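Local coordinates for SusD-like carbohydrate binding protein BF1063 (Bacteroides fragilis NCTC 9343, PDB 3I4G) that probably binds carbohydrate at the outer membrane as a member of the SusD family, at residues 128-133 with 167-172; 176-181 with 195-200; 230-235 with 385-390. All coordinates share one frame; numbering follows the deposited sequence.

The three contacts follow one another along the chain, each closing before the next opens. Contacts 1 and 2 are neighbours, their centres about 12 Å apart, and share helix 163-180: its middle packs on helix 116-139 in contact 1, and its C-terminal end meets the start of helix 197-211 in contact 2. Contact 3 joins the loop after helix 214-227 to the junction of strand 380-386 with helix 387-400; its centre is about 18 Å from that of contact 2 and 24 Å from that of contact 1. Contacts 1 and 2 lie among the N-terminal helices and contact 3 in the later SusD-family part; the two parts meet where Gln-198 packs on Asn-230.

Contact 1. Residues 128-133 with 167-172; sequences LRATQY and LKWCVT
Trp-169 reaches across to Arg-129, Ala-130 and Tyr-133, joining two helices of the largely helical N-terminal part of this SusD-like protein. It is a nearly antiparallel helix pair, with local axes 9.7 Å apart and their directions differing by 157°. The CA atoms of Ala-130 and Cys-170, 5.7 Å apart, are the nearest pair, and the larger Trp-169 and Tyr-133 pack beside them.

The apolar and aromatic packing centres on the six-membered ring of the indole. With CG of Trp-169 trans to its backbone N (chi1 -179°), the ring is carried over to helix 116-139, where CZ3 lies 3.5 Å from Tyr-133 CD2 and 4.4 Å from Ala-130 CB. The tyrosine and indole planes are steeply inclined to each other, yet the approach is oblique, neither a stack nor an edge-to-face pair. Beside them the sulfur of Cys-170 rests against CB of Tyr-133.

The polar ends of Tyr-133, Trp-169 and Arg-129 find partners outside the two segments. Tyr-133 OH is hydrogen-bonded to Val-146 O, and Trp-169 NE1 to Glu-147. Arg-129 is held by Asn-103 through NH1 and by a salt bridge from NH2 to Glu-173, one turn further along the tryptophan's own helix.

Arg-129 and Trp-169 also meet directly, but not as a parallel stack, since the guanidinium and ring planes are 59° apart. The arginine chain bends at chi3 and brings NE to the edge of the indole, 3.6 Å from CH2, while Trp-169 CZ2 lies over one guanidinium face, 3.5 Å above its plane, displaced toward the rim.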
loop_
_atom_site.group_PDB
_atom_site.type_symbol
_atom_site.label_atom_id
_atom_site.label_comp_id
_atom_site.label_asym_id
_atom_site.label_seq_id
_atom_site.Cartn_x
_atom_site.Cartn_y
_atom_site.Cartn_z
ATOM N N LEU A 128 -16.132 4.250 -5.719
ATOM C CA LEU A 128 -15.937 3.459 -4.508
ATOM C C LEU A 128 -16.300 1.992 -4.732
ATOM O O LEU A 128 -15.538 1.106 -4.334
ATOM C CB LEU A 128 -16.723 4.052 -3.340
ATOM C CG LEU A 128 -16.200 5.386 -2.839
ATOM C CD1 LEU A 128 -17.196 6.023 -1.878
ATOM C CD2 LEU A 128 -14.789 5.256 -2.158
ATOM N N ARG A 129 -17.420 1.716 -5.395
ATOM C CA ARG A 129 -17.797 0.341 -5.668
ATOM C C ARG A 129 -16.759 -0.338 -6.552
ATOM O O ARG A 129 -16.357 -1.494 -6.315
ATOM C CB ARG A 129 -19.181 0.313 -6.338
ATOM C CG ARG A 129 -19.615 -1.091 -6.733
ATOM C CD ARG A 129 -21.021 -1.118 -7.344
ATOM N NE ARG A 129 -21.096 -0.407 -8.608
ATOM C CZ ARG A 129 -22.188 -0.365 -9.370
ATOM N NH1 ARG A 129 -23.290 -0.987 -9.003
ATOM N NH2 ARG A 129 -22.163 0.283 -10.511
ATOM N N ALA A 130 -16.315 0.355 -7.584
ATOM C CA ALA A 130 -15.342 -0.228 -8.486
ATOM C C ALA A 130 -13.991 -0.515 -7.831
ATOM O O ALA A 130 -13.360 -1.524 -8.175
ATOM C CB ALA A 130 -15.147 0.638 -9.713
ATOM N N THR A 131 -13.577 0.317 -6.883
ATOM C CA THR A 131 -12.342 0.016 -6.184
ATOM C C THR A 131 -12.452 -1.315 -5.455
ATOM O O THR A 131 -11.487 -2.052 -5.396
ATOM C CB THR A 131 -11.863 1.080 -5.181
ATOM O OG1 THR A 131 -12.791 1.227 -4.100
ATOM C CG2 THR A 131 -11.556 2.413 -5.846
ATOM N N GLN A 132 -13.611 -1.662 -4.923
ATOM C CA GLN A 132 -13.731 -2.934 -4.212
ATOM C C GLN A 132 -13.562 -4.094 -5.161
ATOM O O GLN A 132 -12.874 -5.051 -4.829
ATOM C CB GLN A 132 -15.082 -3.014 -3.486
ATOM C CG GLN A 132 -15.354 -1.841 -2.555
ATOM C CD GLN A 132 -14.264 -1.634 -1.532
ATOM O OE1 GLN A 132 -14.222 -2.321 -0.515
ATOM N NE2 GLN A 132 -13.379 -0.656 -1.784
ATOM N N TYR A 133 -14.189 -4.031 -6.338
ATOM C CA TYR A 133 -14.024 -5.081 -7.328
ATOM C C TYR A 133 -12.570 -5.129 -7.841
ATOM O O TYR A 133 -12.081 -6.191 -8.144
ATOM C CB TYR A 133 -15.043 -4.929 -8.468
ATOM C CG TYR A 133 -16.401 -5.380 -8.032
ATOM C CD1 TYR A 133 -16.634 -6.713 -7.772
ATOM C CD2 TYR A 133 -17.442 -4.475 -7.830
ATOM C CE1 TYR A 133 -17.862 -7.144 -7.338
ATOM C CE2 TYR A 133 -18.697 -4.909 -7.430
ATOM C CZ TYR A 133 -18.885 -6.241 -7.175
ATOM O OH TYR A 133 -20.139 -6.749 -6.730
ATOM N N LEU A 167 -12.469 -7.051 -14.596
ATOM C CA LEU A 167 -11.576 -5.960 -14.945
ATOM C C LEU A 167 -12.148 -5.110 -16.098
ATOM O O LEU A 167 -12.027 -3.879 -16.081
ATOM C CB LEU A 167 -10.192 -6.491 -15.274
ATOM C CG LEU A 167 -9.449 -7.121 -14.090
ATOM C CD1 LEU A 167 -8.135 -7.731 -14.578
ATOM C CD2 LEU A 167 -9.226 -6.133 -12.905
ATOM N N LYS A 168 -12.785 -5.732 -17.088
ATOM C CA LYS A 168 -13.425 -4.967 -18.153
ATOM C C LYS A 168 -14.520 -4.061 -17.589
ATOM O O LYS A 168 -14.691 -2.923 -18.042
ATOM C CB LYS A 168 -14.030 -5.896 -19.220
ATOM C CG LYS A 168 -13.000 -6.594 -20.098
ATOM C CD LYS A 168 -13.669 -7.534 -21.138
ATOM N N TRP A 169 -15.314 -4.586 -16.650
ATOM C CA TRP A 169 -16.348 -3.803 -15.998
ATOM C C TRP A 169 -15.724 -2.645 -15.215
ATOM O O TRP A 169 -16.222 -1.509 -15.244
ATOM C CB TRP A 169 -17.202 -4.743 -15.103
ATOM C CG TRP A 169 -18.332 -4.126 -14.372
ATOM C CD1 TRP A 169 -19.612 -4.064 -14.759
ATOM C CD2 TRP A 169 -18.276 -3.584 -13.060
ATOM N NE1 TRP A 169 -20.369 -3.482 -13.778
ATOM C CE2 TRP A 169 -19.562 -3.185 -12.716
ATOM C CE3 TRP A 169 -17.251 -3.424 -12.130
ATOM C CZ2 TRP A 169 -19.859 -2.590 -11.494
ATOM C CZ3 TRP A 169 -17.534 -2.829 -10.913
ATOM C CH2 TRP A 169 -18.847 -2.430 -10.607
ATOM N N CYS A 170 -14.624 -2.916 -14.520
ATOM C CA CYS A 170 -13.935 -1.864 -13.765
ATOM C C CYS A 170 -13.454 -0.761 -14.697
ATOM O O CYS A 170 -13.526 0.402 -14.354
ATOM C CB CYS A 170 -12.770 -2.415 -12.979
ATOM S SG CYS A 170 -13.204 -3.361 -11.486
ATOM N N VAL A 171 -12.955 -1.114 -15.876
ATOM C CA VAL A 171 -12.561 -0.082 -16.848
ATOM C C VAL A 171 -13.743 0.834 -17.163
ATOM O O VAL A 171 -13.632 2.065 -17.111
ATOM C CB VAL A 171 -11.998 -0.714 -18.135
ATOM C CG1 VAL A 171 -11.946 0.306 -19.270
ATOM C CG2 VAL A 171 -10.618 -1.350 -17.859
ATOM N N THR A 172 -14.898 0.239 -17.460
ATOM C CA THR A 172 -16.078 1.020 -17.787
ATOM C C THR A 172 -16.466 1.906 -16.609
ATOM O O THR A 172 -16.759 3.108 -16.787
ATOM C CB THR A 172 -17.241 0.095 -18.150
ATOM O OG1 THR A 172 -16.843 -0.710 -19.277
ATOM C CG2 THR A 172 -18.516 0.903 -18.462
#

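Contact 2. Residues 176-181 with 195-200; sequences AAAADL and ACKQAA
Lys-197 extends its ammonium group to backbone carbonyls near the C-terminal end of helix 163-180, and this is the polar half of the contact. NZ donates to Ala-178 O at 2.8 Å and, weakly, to Leu-181 O at 3.3 Å. A water also bridges NZ of Lys-197 and Leu-181 O, accepting from the first and donating to the second. Bends at chi3 (-55°) and chi4 (-67°) curl the lysine tip back over the turn. Ala-178 O serves two donors, Leu-181 N and Lys-197 NZ, which arrive from opposite faces of its carbonyl plane.

Two successive helices meet here end to start across a non-helical link of about 16 residues, as part of the helical architecture of the SusD family. The lysine stands in the first turn of helix 197-211, and its positive charge probably complements the carbonyl-rich end of helix 163-180. Cys-196 occupies the N-cap, its sulfur accepting a weak capping bond from Ala-199 N.

Apolar contacts accompany these bonds. The CB atoms of Ala-178 and Ala-200 are 3.8 Å apart, and Leu-181 CD1 lies 3.9 Å from Ala-200 CB. The leucine methyls also pack against backbone, CD1 at 3.6 Å from Cys-196 O and CD2 against the carbonyl oxygen of Ala-195.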
loop_
_atom_site.group_PDB
_atom_site.type_symbol
_atom_site.label_atom_id
_atom_site.label_comp_id
_atom_site.label_asym_id
_atom_site.label_seq_id
_atom_site.Cartn_x
_atom_site.Cartn_y
_atom_site.Cartn_z
ATOM N N ALA A 176 -16.314 6.050 -16.466
ATOM C CA ALA A 176 -17.548 6.798 -16.238
ATOM C C ALA A 176 -17.483 7.646 -14.983
ATOM O O ALA A 176 -17.947 8.792 -14.956
ATOM C CB ALA A 176 -18.724 5.833 -16.174
ATOM N N ALA A 177 -16.908 7.111 -13.926
ATOM C CA ALA A 177 -16.727 7.886 -12.707
ATOM C C ALA A 177 -15.807 9.073 -12.948
ATOM O O ALA A 177 -16.140 10.208 -12.578
ATOM C CB ALA A 177 -16.196 7.009 -11.575
ATOM N N ALA A 178 -14.646 8.857 -13.570
ATOM C CA ALA A 178 -13.741 9.959 -13.835
ATOM C C ALA A 178 -14.424 11.103 -14.569
ATOM O O ALA A 178 -14.185 12.262 -14.228
ATOM C CB ALA A 178 -12.530 9.479 -14.635
ATOM N N ALA A 179 -15.243 10.789 -15.576
ATOM C CA ALA A 179 -15.888 11.813 -16.374
ATOM C C ALA A 179 -16.702 12.781 -15.537
ATOM O O ALA A 179 -16.798 13.941 -15.900
ATOM C CB ALA A 179 -16.785 11.175 -17.416
ATOM N N ASP A 180 -17.297 12.294 -14.444
ATOM C CA ASP A 180 -18.215 13.108 -13.625
ATOM C C ASP A 180 -17.694 13.482 -12.253
ATOM O O ASP A 180 -18.443 14.006 -11.440
ATOM C CB ASP A 180 -19.574 12.389 -13.486
ATOM C CG ASP A 180 -20.399 12.408 -14.768
ATOM O OD1 ASP A 180 -20.163 13.275 -15.653
ATOM O OD2 ASP A 180 -21.334 11.579 -14.859
ATOM N N LEU A 181 -16.408 13.260 -12.013
ATOM C CA LEU A 181 -15.793 13.709 -10.777
ATOM C C LEU A 181 -15.043 15.007 -11.046
ATOM O O LEU A 181 -14.463 15.170 -12.139
ATOM C CB LEU A 181 -14.815 12.665 -10.244
ATOM C CG LEU A 181 -15.441 11.371 -9.714
ATOM C CD1 LEU A 181 -14.378 10.308 -9.448
ATOM C CD2 LEU A 181 -16.282 11.639 -8.456
ATOM N N ALA A 195 -13.054 11.762 -3.652
ATOM C CA ALA A 195 -12.473 11.272 -4.915
ATOM C C ALA A 195 -12.526 12.291 -6.048
ATOM O O ALA A 195 -13.573 12.837 -6.324
ATOM C CB ALA A 195 -13.175 9.978 -5.371
ATOM N N CYS A 196 -11.386 12.535 -6.678
ATOM C CA CYS A 196 -11.326 13.385 -7.840
ATOM C C CYS A 196 -11.164 12.587 -9.140
ATOM O O CYS A 196 -10.923 11.388 -9.129
ATOM C CB CYS A 196 -10.189 14.407 -7.707
ATOM S SG CYS A 196 -8.550 13.742 -7.799
ATOM N N LYS A 197 -11.291 13.280 -10.258
ATOM C CA LYS A 197 -11.155 12.705 -11.573
ATOM C C LYS A 197 -9.878 11.880 -11.671
ATOM O O LYS A 197 -9.866 10.741 -12.125
ATOM C CB LYS A 197 -11.145 13.855 -12.603
ATOM C CG LYS A 197 -11.027 13.429 -14.036
ATOM C CD LYS A 197 -11.066 14.619 -15.014
ATOM C CE LYS A 197 -12.275 15.535 -14.878
ATOM N NZ LYS A 197 -13.519 14.802 -15.267
ATOM N N GLN A 198 -8.773 12.478 -11.248
ATOM C CA GLN A 198 -7.469 11.810 -11.296
ATOM C C GLN A 198 -7.389 10.564 -10.429
ATOM O O GLN A 198 -6.618 9.650 -10.762
ATOM C CB GLN A 198 -6.361 12.803 -10.920
ATOM C CG GLN A 198 -6.113 13.890 -11.965
ATOM C CD GLN A 198 -6.928 15.158 -11.764
ATOM O OE1 GLN A 198 -8.037 15.156 -11.149
ATOM N NE2 GLN A 198 -6.369 16.282 -12.252
ATOM N N ALA A 199 -8.122 10.499 -9.318
ATOM C CA ALA A 199 -8.163 9.264 -8.509
ATOM C C ALA A 199 -8.788 8.135 -9.317
ATOM O O ALA A 199 -8.263 7.004 -9.351
ATOM C CB ALA A 199 -8.918 9.494 -7.182
ATOM N N ALA A 200 -9.907 8.425 -9.976
ATOM C CA ALA A 200 -10.530 7.411 -10.817
ATOM C C ALA A 200 -9.631 7.012 -11.996
ATOM O O ALA A 200 -9.552 5.837 -12.345
ATOM C CB ALA A 200 -11.939 7.892 -11.287
HETATM O O HOH W 1 -15.332 16.866 -14.410
#

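Contact 3. Residues 230-235 with 385-390; sequences NAINAN and IRYAEV
Tyr-387 and Ala-388 meet Asn-230, Ala-231 and Ile-232 where strand 380-386 turns into helix 387-400. Just before them, Ile-385 pairs by backbone hydrogen bonds with Ile-252 and Phe-253, and Arg-386, at the N-cap position, forms salt bridges with Glu-250, Glu-447 and Glu-451.

Tyr-387 opens the helix and carries most of the contact. A first torsion of -167° swings the ring away from the tyrosine's own backbone N and against residues 230-232. Over one face comes Asn-230 CB, 3.8 Å from the ring centroid and 20° off the normal, in a CH-pi contact; the same CB is 3.6 Å from CD1, so it is displaced toward the rim. Ala-231 N approaches CD2 obliquely at 3.6 Å, whereas Ile-232 N lies near the ring plane, at the edge. On this side of the ring CD2 also meets the isoleucine methyl, 4.2 Å from Ile-232 CD1, and further out CE2 of Tyr-387 packs 3.6 Å from Asn-230 O. Tyr-387 OH lies 3.3 Å from the oxygen of a water, a weak bond, and that water accepts from Asn-230 N. The asparagine amide has a separate task, with ND2 donating to Lys-249 O.

Ala-388 receives the end of Ile-232. The isoleucine chain is folded at both chi1 and chi2, and its CD1 comes 3.7 Å from Ala-388 N and 3.9 Å from Ala-388 CB. That backbone N makes a weak hydrogen bond with Glu-250, which also accepts from Asn-233 N, so one carboxylate serves both segments.

The arrangement is a strand-to-helix junction in the SusD-family region, in which the aromatic ring of the first helical residue meets, over one face and at its edge, an irregular loop some 150 residues earlier in the chain.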
loop_
_atom_site.group_PDB
_atom_site.type_symbol
_atom_site.label_atom_id
_atom_site.label_comp_id
_atom_site.label_asym_id
_atom_site.label_seq_id
_atom_site.Cartn_x
_atom_site.Cartn_y
_atom_site.Cartn_z
ATOM N N ASN A 230 -1.300 18.083 -10.980
ATOM C CA ASN A 230 -0.452 17.409 -10.025
ATOM C C ASN A 230 1.030 17.589 -10.321
ATOM O O ASN A 230 1.450 17.855 -11.438
ATOM C CB ASN A 230 -0.851 15.944 -10.016
ATOM C CG ASN A 230 -2.288 15.751 -9.584
ATOM O OD1 ASN A 230 -3.169 15.439 -10.401
ATOM N ND2 ASN A 230 -2.549 15.985 -8.313
ATOM N N ALA A 231 1.812 17.425 -9.261
ATOM C CA ALA A 231 3.253 17.636 -9.344
ATOM C C ALA A 231 3.923 16.934 -8.206
ATOM O O ALA A 231 3.328 16.710 -7.177
ATOM C CB ALA A 231 3.573 19.128 -9.264
ATOM N N ILE A 232 5.193 16.625 -8.408
ATOM C CA ILE A 232 6.041 16.024 -7.375
ATOM C C ILE A 232 6.352 17.037 -6.288
ATOM O O ILE A 232 6.828 18.143 -6.568
ATOM C CB ILE A 232 7.319 15.465 -8.027
ATOM C CG1 ILE A 232 6.976 14.294 -8.948
ATOM C CG2 ILE A 232 8.342 15.036 -6.966
ATOM C CD1 ILE A 232 6.303 13.069 -8.260
ATOM N N ASN A 233 6.076 16.690 -5.033
ATOM C CA ASN A 233 6.326 17.549 -3.899
ATOM C C ASN A 233 7.817 17.619 -3.555
ATOM O O ASN A 233 8.490 16.603 -3.591
ATOM C CB ASN A 233 5.587 17.026 -2.678
ATOM C CG ASN A 233 5.464 18.031 -1.585
ATOM O OD1 ASN A 233 4.995 19.152 -1.796
ATOM N ND2 ASN A 233 5.785 17.607 -0.356
ATOM N N ALA A 234 8.340 18.778 -3.156
ATOM C CA ALA A 234 9.776 18.848 -2.850
ATOM C C ALA A 234 10.182 17.911 -1.720
ATOM O O ALA A 234 11.238 17.285 -1.771
ATOM C CB ALA A 234 10.178 20.280 -2.509
ATOM N N ASN A 235 9.320 17.815 -0.709
ATOM C CA ASN A 235 9.604 17.027 0.475
ATOM C C ASN A 235 8.917 15.657 0.487
ATOM O O ASN A 235 7.693 15.581 0.460
ATOM C CB ASN A 235 9.250 17.825 1.739
ATOM C CG ASN A 235 9.859 17.198 2.973
ATOM O OD1 ASN A 235 9.406 16.193 3.488
ATOM N ND2 ASN A 235 10.971 17.776 3.425
ATOM N N ILE A 385 -3.050 7.012 -3.652
ATOM C CA ILE A 385 -2.512 7.285 -4.977
ATOM C C ILE A 385 -1.686 8.558 -4.912
ATOM O O ILE A 385 -2.196 9.634 -4.586
ATOM C CB ILE A 385 -3.606 7.492 -6.050
ATOM C CG1 ILE A 385 -4.535 6.273 -6.178
ATOM C CG2 ILE A 385 -2.990 7.859 -7.417
ATOM C CD1 ILE A 385 -3.897 4.966 -6.689
ATOM N N ARG A 386 -0.406 8.421 -5.217
ATOM C CA ARG A 386 0.535 9.538 -5.323
ATOM C C ARG A 386 0.914 9.761 -6.780
ATOM O O ARG A 386 1.050 8.824 -7.578
ATOM C CB ARG A 386 1.801 9.290 -4.480
ATOM C CG ARG A 386 1.530 9.129 -3.033
ATOM C CD ARG A 386 2.741 9.289 -2.134
ATOM N NE ARG A 386 3.784 8.265 -2.196
ATOM C CZ ARG A 386 4.983 8.396 -2.781
ATOM N NH1 ARG A 386 5.301 9.422 -3.583
ATOM N NH2 ARG A 386 5.875 7.439 -2.609
ATOM N N TYR A 387 1.165 11.031 -7.102
ATOM C CA TYR A 387 1.596 11.351 -8.477
ATOM C C TYR A 387 2.899 10.618 -8.849
ATOM O O TYR A 387 3.110 10.294 -9.994
ATOM C CB TYR A 387 1.739 12.858 -8.666
ATOM C CG TYR A 387 1.877 13.350 -10.099
ATOM C CD1 TYR A 387 0.937 13.029 -11.049
ATOM C CD2 TYR A 387 2.937 14.173 -10.466
ATOM C CE1 TYR A 387 1.039 13.522 -12.332
ATOM C CE2 TYR A 387 3.044 14.658 -11.742
ATOM C CZ TYR A 387 2.097 14.331 -12.654
ATOM O OH TYR A 387 2.173 14.852 -13.947
ATOM N N ALA A 388 3.795 10.347 -7.888
ATOM C CA ALA A 388 4.974 9.579 -8.252
ATOM C C ALA A 388 4.617 8.210 -8.809
ATOM O O ALA A 388 5.284 7.722 -9.723
ATOM C CB ALA A 388 5.862 9.384 -7.067
ATOM N N GLU A 389 3.571 7.567 -8.284
ATOM C CA GLU A 389 3.155 6.277 -8.835
ATOM C C GLU A 389 2.598 6.477 -10.245
ATOM O O GLU A 389 2.803 5.643 -11.131
ATOM C CB GLU A 389 2.102 5.605 -7.958
ATOM C CG GLU A 389 1.690 4.256 -8.568
ATOM C CD GLU A 389 0.520 3.566 -7.905
ATOM O OE1 GLU A 389 0.173 3.913 -6.762
ATOM O OE2 GLU A 389 -0.062 2.649 -8.551
ATOM N N VAL A 390 1.851 7.551 -10.474
ATOM C CA VAL A 390 1.335 7.843 -11.804
ATOM C C VAL A 390 2.457 7.979 -12.828
ATOM O O VAL A 390 2.365 7.417 -13.924
ATOM C CB VAL A 390 0.468 9.138 -11.773
ATOM C CG1 VAL A 390 0.073 9.602 -13.167
ATOM C CG2 VAL A 390 -0.778 8.922 -10.891
HETATM O O HOH W 2 -0.454 16.763 -13.510
#